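Local atomic coordinates of uncharacterized esterase YxiM (Bacillus subtilis, PDB entry 2O14), a protein that is an uncharacterised member of the GDSL lipolytic enzyme family and probably hydrolyses ester bonds, carrying a galactose-binding-like domain beside its esterase-type domain. Residues Phe284-Arg298 against Asp314-Pro328. Numbering follows the deposited sequence.
Sequences FTSEGIHSSVNRWYR and DLNVLSSAYFTSIGP
P328 points CG down onto the middle of one face of the F284 ring, a CH-pi contact 3.5 Å from the centroid; H290 CB covers the opposite face near the rim, and F323 O sits at the edge. A proline gives the phenyl a rigid CH surface. The H290 ring receives the edge of F323 on one face, an edge-to-face pair with planes at 57°, and F284 CE2 meets its edge. The imidazole reaches the helix because chi1 (-172°) sets CG opposite the backbone N. ND1 is hydrogen-bonded to S320 OG (2.8 Å), which lies 23° out of the ring plane in a bent bond, and NE2 to R280 O. T324 OG1 accepts from H290 N at 2.8 Å, the short hydroxyl suiting this close backbone approach.

At the other end, extended R298 grips D314 side-on: NE meets OD1 at 3.0 Å and NH2 meets OD2 at 2.7 Å, each through a syn lone pair, the planes nearly coplanar. NH1 also donates to V293 O, fixing the guanidinium's rotation. A methionine here would probably leave the D314 carboxylate without its charged mate and V293 O without this donor.

This is structural packing in the SGNH-hydrolase domain: the loop between strand 271-275 and helix 298-307 is fastened along helix 315-326, which follows edge strand 311-313 of the parallel sheet and packs its other side on helix 345-361.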
ATOM      1  N   PHE A 284      18.288 -15.232 -18.342  1.00 30.89           N
ATOM      2  CA  PHE A 284      18.495 -15.306 -19.786  1.00 32.10           C
ATOM      3  C   PHE A 284      19.265 -16.573 -20.122  1.00 33.70           C
ATOM      4  O   PHE A 284      20.206 -16.933 -19.413  1.00 34.98           O
ATOM      5  CB  PHE A 284      19.316 -14.111 -20.270  1.00 28.12           C
ATOM      6  CG  PHE A 284      18.511 -12.872 -20.509  1.00 27.81           C
ATOM      7  CD1 PHE A 284      17.788 -12.718 -21.688  1.00 24.82           C
ATOM      8  CD2 PHE A 284      18.487 -11.847 -19.564  1.00 27.07           C
ATOM      9  CE1 PHE A 284      17.054 -11.560 -21.926  1.00 25.90           C
ATOM     10  CE2 PHE A 284      17.751 -10.680 -19.793  1.00 25.55           C
ATOM     11  CZ  PHE A 284      17.036 -10.539 -20.977  1.00 26.61           C
ATOM     12  N   THR A 285      18.875 -17.239 -21.207  1.00 32.85           N
ATOM     13  CA  THR A 285      19.560 -18.455 -21.638  1.00 33.43           C
ATOM     14  C   THR A 285      20.735 -18.055 -22.530  1.00 34.04           C
ATOM     15  O   THR A 285      20.993 -16.865 -22.738  1.00 31.81           O
ATOM     16  CB  THR A 285      18.641 -19.377 -22.469  1.00 33.88           C
ATOM     17  OG1 THR A 285      18.376 -18.764 -23.739  1.00 31.79           O
ATOM     18  CG2 THR A 285      17.322 -19.629 -21.740  1.00 32.46           C
ATOM     19  N   SER A 286      21.433 -19.055 -23.059  1.00 37.88           N
ATOM     20  CA  SER A 286      22.575 -18.833 -23.941  1.00 39.84           C
ATOM     21  C   SER A 286      22.104 -18.125 -25.205  1.00 39.23           C
ATOM     22  O   SER A 286      22.800 -17.270 -25.757  1.00 39.04           O
ATOM     23  CB  SER A 286      23.205 -20.172 -24.326  1.00 61.21           C
ATOM     24  OG  SER A 286      23.366 -21.001 -23.190  1.00 65.86           O
ATOM     25  N   GLU A 287      20.909 -18.497 -25.653  1.00 35.79           N
ATOM     26  CA  GLU A 287      20.318 -17.922 -26.854  1.00 35.27           C
ATOM     27  C   GLU A 287      19.730 -16.533 -26.623  1.00 32.84           C
ATOM     28  O   GLU A 287      19.055 -15.991 -27.497  1.00 32.08           O
ATOM     29  CB  GLU A 287      19.236 -18.862 -27.396  1.00 56.01           C
ATOM     30  CG  GLU A 287      19.765 -20.031 -28.229  1.00 61.94           C
ATOM     31  CD  GLU A 287      20.889 -20.797 -27.551  1.00 64.73           C
ATOM     32  OE1 GLU A 287      22.033 -20.292 -27.520  1.00 65.71           O
ATOM     33  OE2 GLU A 287      20.628 -21.908 -27.043  1.00 68.09           O
ATOM     34  N   GLY A 288      19.984 -15.962 -25.448  1.00 29.82           N
ATOM     35  CA  GLY A 288      19.477 -14.635 -25.142  1.00 27.35           C
ATOM     36  C   GLY A 288      17.976 -14.545 -24.932  1.00 25.46           C
ATOM     37  O   GLY A 288      17.382 -13.487 -25.125  1.00 25.23           O
ATOM     38  N   ILE A 289      17.351 -15.651 -24.541  1.00 24.32           N
ATOM     39  CA  ILE A 289      15.911 -15.659 -24.303  1.00 24.64           C
ATOM     40  C   ILE A 289      15.661 -15.641 -22.797  1.00 25.31           C
ATOM     41  O   ILE A 289      16.199 -16.477 -22.064  1.00 23.55           O
ATOM     42  CB  ILE A 289      15.237 -16.921 -24.886  1.00 28.09           C
ATOM     43  CG1 ILE A 289      15.583 -17.079 -26.378  1.00 28.89           C
ATOM     44  CG2 ILE A 289      13.727 -16.839 -24.668  1.00 28.15           C
ATOM     45  CD1 ILE A 289      15.180 -15.902 -27.267  1.00 27.33           C
ATOM     46  N   HIS A 290      14.846 -14.693 -22.340  1.00 24.21           N
ATOM     47  CA  HIS A 290      14.534 -14.576 -20.918  1.00 24.45           C
ATOM     48  C   HIS A 290      13.373 -15.493 -20.535  1.00 24.46           C
ATOM     49  O   HIS A 290      12.277 -15.375 -21.075  1.00 24.15           O
ATOM     50  CB  HIS A 290      14.191 -13.126 -20.577  1.00 33.47           C
ATOM     51  CG  HIS A 290      14.051 -12.869 -19.108  1.00 36.56           C
ATOM     52  ND1 HIS A 290      13.022 -13.393 -18.352  1.00 36.20           N
ATOM     53  CD2 HIS A 290      14.825 -12.163 -18.249  1.00 36.35           C
ATOM     54  CE1 HIS A 290      13.169 -13.022 -17.093  1.00 37.02           C
ATOM     55  NE2 HIS A 290      14.254 -12.275 -17.004  1.00 37.46           N
ATOM     56  N   SER A 291      13.624 -16.408 -19.600  1.00 30.53           N
ATOM     57  CA  SER A 291      12.607 -17.355 -19.146  1.00 30.12           C
ATOM     58  C   SER A 291      12.623 -17.531 -17.629  1.00 30.70           C
ATOM     59  O   SER A 291      13.687 -17.672 -17.028  1.00 29.76           O
ATOM     60  CB  SER A 291      12.829 -18.713 -19.811  1.00 29.54           C
ATOM     61  OG  SER A 291      11.969 -19.694 -19.254  1.00 33.00           O
ATOM     62  N   SER A 292      11.438 -17.536 -17.021  1.00 30.02           N
ATOM     63  CA  SER A 292      11.302 -17.693 -15.575  1.00 30.67           C
ATOM     64  C   SER A 292      10.002 -18.436 -15.277  1.00 31.45           C
ATOM     65  O   SER A 292       9.456 -18.341 -14.175  1.00 29.48           O
ATOM     66  CB  SER A 292      11.258 -16.318 -14.902  1.00 29.99           C
ATOM     67  OG  SER A 292      12.299 -15.476 -15.369  1.00 29.60           O
ATOM     68  N   VAL A 293       9.522 -19.185 -16.267  1.00 29.63           N
ATOM     69  CA  VAL A 293       8.266 -19.925 -16.167  1.00 29.62           C
ATOM     70  C   VAL A 293       8.029 -20.824 -14.950  1.00 28.92           C
ATOM     71  O   VAL A 293       6.882 -21.164 -14.658  1.00 29.73           O
ATOM     72  CB  VAL A 293       8.028 -20.781 -17.442  1.00 29.62           C
ATOM     73  CG1 VAL A 293       7.915 -19.871 -18.658  1.00 28.29           C
ATOM     74  CG2 VAL A 293       9.164 -21.790 -17.626  1.00 27.94           C
ATOM     75  N   ASN A 294       9.085 -21.212 -14.243  1.00 28.75           N
ATOM     76  CA  ASN A 294       8.905 -22.085 -13.081  1.00 29.82           C
ATOM     77  C   ASN A 294       9.198 -21.418 -11.743  1.00 28.52           C
ATOM     78  O   ASN A 294       9.245 -22.086 -10.713  1.00 27.99           O
ATOM     79  CB  ASN A 294       9.782 -23.329 -13.217  1.00 36.31           C
ATOM     80  CG  ASN A 294       9.509 -24.092 -14.497  1.00 39.70           C
ATOM     81  OD1 ASN A 294       8.398 -24.577 -14.723  1.00 39.62           O
ATOM     82  ND2 ASN A 294      10.525 -24.196 -15.349  1.00 39.49           N
ATOM     83  N   ARG A 295       9.388 -20.105 -11.753  1.00 29.49           N
ATOM     84  CA  ARG A 295       9.685 -19.382 -10.521  1.00 29.42           C
ATOM     85  C   ARG A 295       8.459 -18.921  -9.741  1.00 29.22           C
ATOM     86  O   ARG A 295       7.354 -18.824 -10.279  1.00 28.37           O
ATOM     87  CB  ARG A 295      10.537 -18.142 -10.815  1.00 27.53           C
ATOM     88  CG  ARG A 295      11.996 -18.393 -11.138  1.00 27.18           C
ATOM     89  CD  ARG A 295      12.720 -17.060 -11.175  1.00 27.14           C
ATOM     90  NE  ARG A 295      14.146 -17.173 -11.459  1.00 27.15           N
ATOM     91  CZ  ARG A 295      15.056 -17.636 -10.609  1.00 28.63           C
ATOM     92  NH1 ARG A 295      14.703 -18.044  -9.396  1.00 27.05           N
ATOM     93  NH2 ARG A 295      16.334 -17.677 -10.976  1.00 29.08           N
ATOM     94  N   TRP A 296       8.681 -18.648  -8.459  1.00 26.09           N
ATOM     95  CA  TRP A 296       7.659 -18.124  -7.565  1.00 24.76           C
ATOM     96  C   TRP A 296       6.300 -18.835  -7.557  1.00 24.78           C
ATOM     97  O   TRP A 296       5.263 -18.170  -7.562  1.00 24.41           O
ATOM     98  CB  TRP A 296       7.443 -16.651  -7.911  1.00 25.86           C
ATOM     99  CG  TRP A 296       8.689 -15.931  -8.395  1.00 25.06           C
ATOM    100  CD1 TRP A 296       8.765 -15.048  -9.435  1.00 26.70           C
ATOM    101  CD2 TRP A 296      10.003 -15.974  -7.812  1.00 25.50           C
ATOM    102  NE1 TRP A 296      10.039 -14.531  -9.532  1.00 25.79           N
ATOM    103  CE2 TRP A 296      10.817 -15.082  -8.550  1.00 25.98           C
ATOM    104  CE3 TRP A 296      10.569 -16.675  -6.737  1.00 24.06           C
ATOM    105  CZ2 TRP A 296      12.170 -14.873  -8.246  1.00 26.66           C
ATOM    106  CZ3 TRP A 296      11.915 -16.465  -6.432  1.00 25.62           C
ATOM    107  CH2 TRP A 296      12.699 -15.570  -7.186  1.00 26.48           C
ATOM    108  N   TYR A 297       6.296 -20.168  -7.532  1.00 23.35           N
ATOM    109  CA  TYR A 297       5.048 -20.944  -7.524  1.00 23.45           C
ATOM    110  C   TYR A 297       4.067 -20.574  -8.643  1.00 22.60           C
ATOM    111  O   TYR A 297       2.852 -20.705  -8.475  1.00 22.49           O
ATOM    112  CB  TYR A 297       4.308 -20.798  -6.186  1.00 23.55           C
ATOM    113  CG  TYR A 297       5.019 -21.366  -4.975  1.00 26.93           C
ATOM    114  CD1 TYR A 297       5.881 -22.458  -5.086  1.00 25.66           C
ATOM    115  CD2 TYR A 297       4.792 -20.835  -3.706  1.00 24.16           C
ATOM    116  CE1 TYR A 297       6.498 -23.002  -3.959  1.00 26.23           C
ATOM    117  CE2 TYR A 297       5.399 -21.373  -2.576  1.00 25.86           C
ATOM    118  CZ  TYR A 297       6.251 -22.454  -2.707  1.00 26.74           C
ATOM    119  OH  TYR A 297       6.856 -22.980  -1.584  1.00 28.39           O
ATOM    120  N   ARG A 298       4.588 -20.121  -9.779  1.00 23.91           N
ATOM    121  CA  ARG A 298       3.745 -19.739 -10.913  1.00 25.83           C
ATOM    122  C   ARG A 298       2.689 -20.782 -11.253  1.00 26.33           C
ATOM    123  O   ARG A 298       1.551 -20.443 -11.574  1.00 26.99           O
ATOM    124  CB  ARG A 298       4.608 -19.471 -12.152  1.00 25.91           C
ATOM    125  CG  ARG A 298       3.810 -19.220 -13.427  1.00 25.74           C
ATOM    126  CD  ARG A 298       4.648 -18.522 -14.488  1.00 25.51           C
ATOM    127  NE  ARG A 298       3.917 -18.365 -15.745  1.00 26.21           N
ATOM    128  CZ  ARG A 298       3.734 -19.337 -16.631  1.00 25.84           C
ATOM    129  NH1 ARG A 298       4.234 -20.543 -16.409  1.00 26.07           N
ATOM    130  NH2 ARG A 298       3.040 -19.106 -17.734  1.00 25.46           N
ATOM    131  N   ASP A 314      -0.408 -12.831 -16.829  1.00 28.20           N
ATOM    132  CA  ASP A 314       0.788 -13.664 -16.740  1.00 27.73           C
ATOM    133  C   ASP A 314       2.001 -12.767 -16.924  1.00 26.67           C
ATOM    134  O   ASP A 314       2.763 -12.918 -17.883  1.00 26.78           O
ATOM    135  CB  ASP A 314       0.779 -14.744 -17.824  1.00 32.16           C
ATOM    136  CG  ASP A 314       1.573 -15.972 -17.427  1.00 32.79           C
ATOM    137  OD1 ASP A 314       2.524 -15.841 -16.624  1.00 33.94           O
ATOM    138  OD2 ASP A 314       1.251 -17.069 -17.926  1.00 33.93           O
ATOM    139  N   LEU A 315       2.179 -11.833 -15.998  1.00 24.43           N
ATOM    140  CA  LEU A 315       3.288 -10.893 -16.073  1.00 22.62           C
ATOM    141  C   LEU A 315       4.640 -11.594 -16.180  1.00 23.77           C
ATOM    142  O   LEU A 315       5.593 -11.038 -16.725  1.00 25.81           O
ATOM    143  CB  LEU A 315       3.261  -9.970 -14.855  1.00 19.07           C
ATOM    144  CG  LEU A 315       4.038  -8.658 -14.965  1.00 18.96           C
ATOM    145  CD1 LEU A 315       3.615  -7.914 -16.224  1.00 18.43           C
ATOM    146  CD2 LEU A 315       3.770  -7.811 -13.722  1.00 17.47           C
ATOM    147  N   ASN A 316       4.725 -12.817 -15.666  1.00 25.75           N
ATOM    148  CA  ASN A 316       5.969 -13.576 -15.728  1.00 26.38           C
ATOM    149  C   ASN A 316       6.397 -13.740 -17.191  1.00 26.52           C
ATOM    150  O   ASN A 316       7.541 -13.453 -17.560  1.00 25.35           O
ATOM    151  CB  ASN A 316       5.773 -14.959 -15.098  1.00 27.28           C
ATOM    152  CG  ASN A 316       7.064 -15.765 -15.038  1.00 30.68           C
ATOM    153  OD1 ASN A 316       7.843 -15.658 -14.085  1.00 31.42           O
ATOM    154  ND2 ASN A 316       7.299 -16.574 -16.062  1.00 26.19           N
ATOM    155  N   VAL A 317       5.463 -14.202 -18.019  1.00 22.78           N
ATOM    156  CA  VAL A 317       5.727 -14.420 -19.433  1.00 23.45           C
ATOM    157  C   VAL A 317       5.763 -13.117 -20.229  1.00 24.31           C
ATOM    158  O   VAL A 317       6.660 -12.908 -21.050  1.00 24.57           O
ATOM    159  CB  VAL A 317       4.672 -15.354 -20.051  1.00 24.05           C
ATOM    160  CG1 VAL A 317       4.940 -15.531 -21.547  1.00 22.91           C
ATOM    161  CG2 VAL A 317       4.696 -16.696 -19.334  1.00 21.64           C
ATOM    162  N   LEU A 318       4.793 -12.244 -19.990  1.00 22.07           N
ATOM    163  CA  LEU A 318       4.750 -10.976 -20.703  1.00 23.15           C
ATOM    164  C   LEU A 318       6.017 -10.170 -20.447  1.00 23.76           C
ATOM    165  O   LEU A 318       6.587  -9.600 -21.375  1.00 24.52           O
ATOM    166  CB  LEU A 318       3.516 -10.165 -20.291  1.00 23.48           C
ATOM    167  CG  LEU A 318       2.156 -10.783 -20.642  1.00 25.15           C
ATOM    168  CD1 LEU A 318       1.029  -9.970 -20.007  1.00 24.93           C
ATOM    169  CD2 LEU A 318       1.993 -10.827 -22.155  1.00 25.97           C
ATOM    170  N   SER A 319       6.471 -10.123 -19.196  1.00 25.50           N
ATOM    171  CA  SER A 319       7.684  -9.368 -18.888  1.00 24.88           C
ATOM    172  C   SER A 319       8.913 -10.035 -19.498  1.00 23.57           C
ATOM    173  O   SER A 319       9.818  -9.350 -19.974  1.00 23.94           O
ATOM    174  CB  SER A 319       7.873  -9.214 -17.372  1.00 24.99           C
ATOM    175  OG  SER A 319       8.120 -10.461 -16.749  1.00 26.97           O
ATOM    176  N   SER A 320       8.948 -11.365 -19.485  1.00 21.69           N
ATOM    177  CA  SER A 320      10.080 -12.087 -20.065  1.00 21.91           C
ATOM    178  C   SER A 320      10.171 -11.792 -21.561  1.00 21.99           C
ATOM    179  O   SER A 320      11.267 -11.657 -22.111  1.00 21.89           O
ATOM    180  CB  SER A 320       9.941 -13.597 -19.838  1.00 25.35           C
ATOM    181  OG  SER A 320      10.282 -13.945 -18.503  1.00 27.12           O
ATOM    182  N   ALA A 321       9.018 -11.686 -22.220  1.00 23.19           N
ATOM    183  CA  ALA A 321       8.996 -11.389 -23.648  1.00 24.34           C
ATOM    184  C   ALA A 321       9.604 -10.002 -23.868  1.00 23.90           C
ATOM    185  O   ALA A 321      10.366  -9.788 -24.811  1.00 22.94           O
ATOM    186  CB  ALA A 321       7.560 -11.432 -24.179  1.00 16.60           C
ATOM    187  N   TYR A 322       9.275  -9.064 -22.985  1.00 22.82           N
ATOM    188  CA  TYR A 322       9.806  -7.711 -23.099  1.00 25.49           C
ATOM    189  C   TYR A 322      11.312  -7.671 -22.840  1.00 26.05           C
ATOM    190  O   TYR A 322      12.043  -6.948 -23.520  1.00 25.52           O
ATOM    191  CB  TYR A 322       9.090  -6.772 -22.127  1.00 27.13           C
ATOM    192  CG  TYR A 322       9.591  -5.349 -22.188  1.00 28.76           C
ATOM    193  CD1 TYR A 322      10.303  -4.793 -21.129  1.00 29.40           C
ATOM    194  CD2 TYR A 322       9.359  -4.559 -23.311  1.00 30.08           C
ATOM    195  CE1 TYR A 322      10.774  -3.482 -21.185  1.00 29.91           C
ATOM    196  CE2 TYR A 322       9.825  -3.247 -23.378  1.00 30.30           C
ATOM    197  CZ  TYR A 322      10.531  -2.716 -22.311  1.00 32.10           C
ATOM    198  OH  TYR A 322      10.988  -1.418 -22.376  1.00 33.60           O
ATOM    199  N   PHE A 323      11.779  -8.442 -21.861  1.00 25.83           N
ATOM    200  CA  PHE A 323      13.205  -8.465 -21.559  1.00 27.04           C
ATOM    201  C   PHE A 323      13.948  -9.100 -22.730  1.00 27.65           C
ATOM    202  O   PHE A 323      15.026  -8.644 -23.112  1.00 27.75           O
ATOM    203  CB  PHE A 323      13.493  -9.262 -20.281  1.00 25.38           C
ATOM    204  CG  PHE A 323      12.794  -8.731 -19.053  1.00 26.41           C
ATOM    205  CD1 PHE A 323      12.653  -7.359 -18.846  1.00 25.26           C
ATOM    206  CD2 PHE A 323      12.303  -9.606 -18.088  1.00 26.05           C
ATOM    207  CE1 PHE A 323      12.032  -6.864 -17.694  1.00 26.70           C
ATOM    208  CE2 PHE A 323      11.680  -9.123 -16.929  1.00 26.96           C
ATOM    209  CZ  PHE A 323      11.545  -7.748 -16.735  1.00 25.65           C
ATOM    210  N   THR A 324      13.369 -10.156 -23.293  1.00 26.30           N
ATOM    211  CA  THR A 324      13.973 -10.838 -24.428  1.00 27.29           C
ATOM    212  C   THR A 324      14.083  -9.886 -25.619  1.00 28.25           C
ATOM    213  O   THR A 324      15.037  -9.962 -26.389  1.00 29.48           O
ATOM    214  CB  THR A 324      13.139 -12.068 -24.869  1.00 20.96           C
ATOM    215  OG1 THR A 324      13.193 -13.078 -23.854  1.00 19.36           O
ATOM    216  CG2 THR A 324      13.677 -12.647 -26.170  1.00 20.82           C
ATOM    217  N   SER A 325      13.115  -8.984 -25.758  1.00 27.48           N
ATOM    218  CA  SER A 325      13.114  -8.049 -26.878  1.00 28.65           C
ATOM    219  C   SER A 325      14.056  -6.860 -26.720  1.00 29.99           C
ATOM    220  O   SER A 325      14.351  -6.171 -27.700  1.00 30.92           O
ATOM    221  CB  SER A 325      11.698  -7.530 -27.140  1.00 31.19           C
ATOM    222  OG  SER A 325      11.313  -6.577 -26.167  1.00 33.51           O
ATOM    223  N   ILE A 326      14.528  -6.607 -25.503  1.00 28.33           N
ATOM    224  CA  ILE A 326      15.432  -5.481 -25.289  1.00 27.89           C
ATOM    225  C   ILE A 326      16.861  -5.913 -24.968  1.00 27.65           C
ATOM    226  O   ILE A 326      17.778  -5.091 -24.980  1.00 26.49           O
ATOM    227  CB  ILE A 326      14.920  -4.538 -24.171  1.00 34.42           C
ATOM    228  CG1 ILE A 326      14.884  -5.267 -22.828  1.00 34.91           C
ATOM    229  CG2 ILE A 326      13.534  -4.010 -24.532  1.00 33.94           C
ATOM    230  CD1 ILE A 326      14.450  -4.379 -21.676  1.00 32.89           C
ATOM    231  N   GLY A 327      17.048  -7.202 -24.687  1.00 28.81           N
ATOM    232  CA  GLY A 327      18.380  -7.708 -24.392  1.00 28.51           C
ATOM    233  C   GLY A 327      18.765  -7.715 -22.923  1.00 29.37           C
ATOM    234  O   GLY A 327      18.230  -6.938 -22.135  1.00 26.60           O
ATOM    235  N   PRO A 328      19.705  -8.587 -22.526  1.00 32.77           N
ATOM    236  CA  PRO A 328      20.176  -8.705 -21.142  1.00 34.25           C
ATOM    237  C   PRO A 328      20.736  -7.413 -20.551  1.00 35.67           C
ATOM    238  O   PRO A 328      20.457  -7.073 -19.403  1.00 36.32           O
ATOM    239  CB  PRO A 328      21.240  -9.795 -21.234  1.00 29.95           C
ATOM    240  CG  PRO A 328      20.725 -10.664 -22.331  1.00 30.33           C
ATOM    241  CD  PRO A 328      20.281  -9.654 -23.363  1.00 29.53           C
TER
HETATM  242  O   HOH W   1      17.614 -10.602 -26.120  1.00 22.13           O
HETATM  243  O   HOH W   2      10.762 -14.574 -23.534  1.00 27.15           O
HETATM  244  O   HOH W   3       9.209 -16.337 -18.393  1.00 19.62           O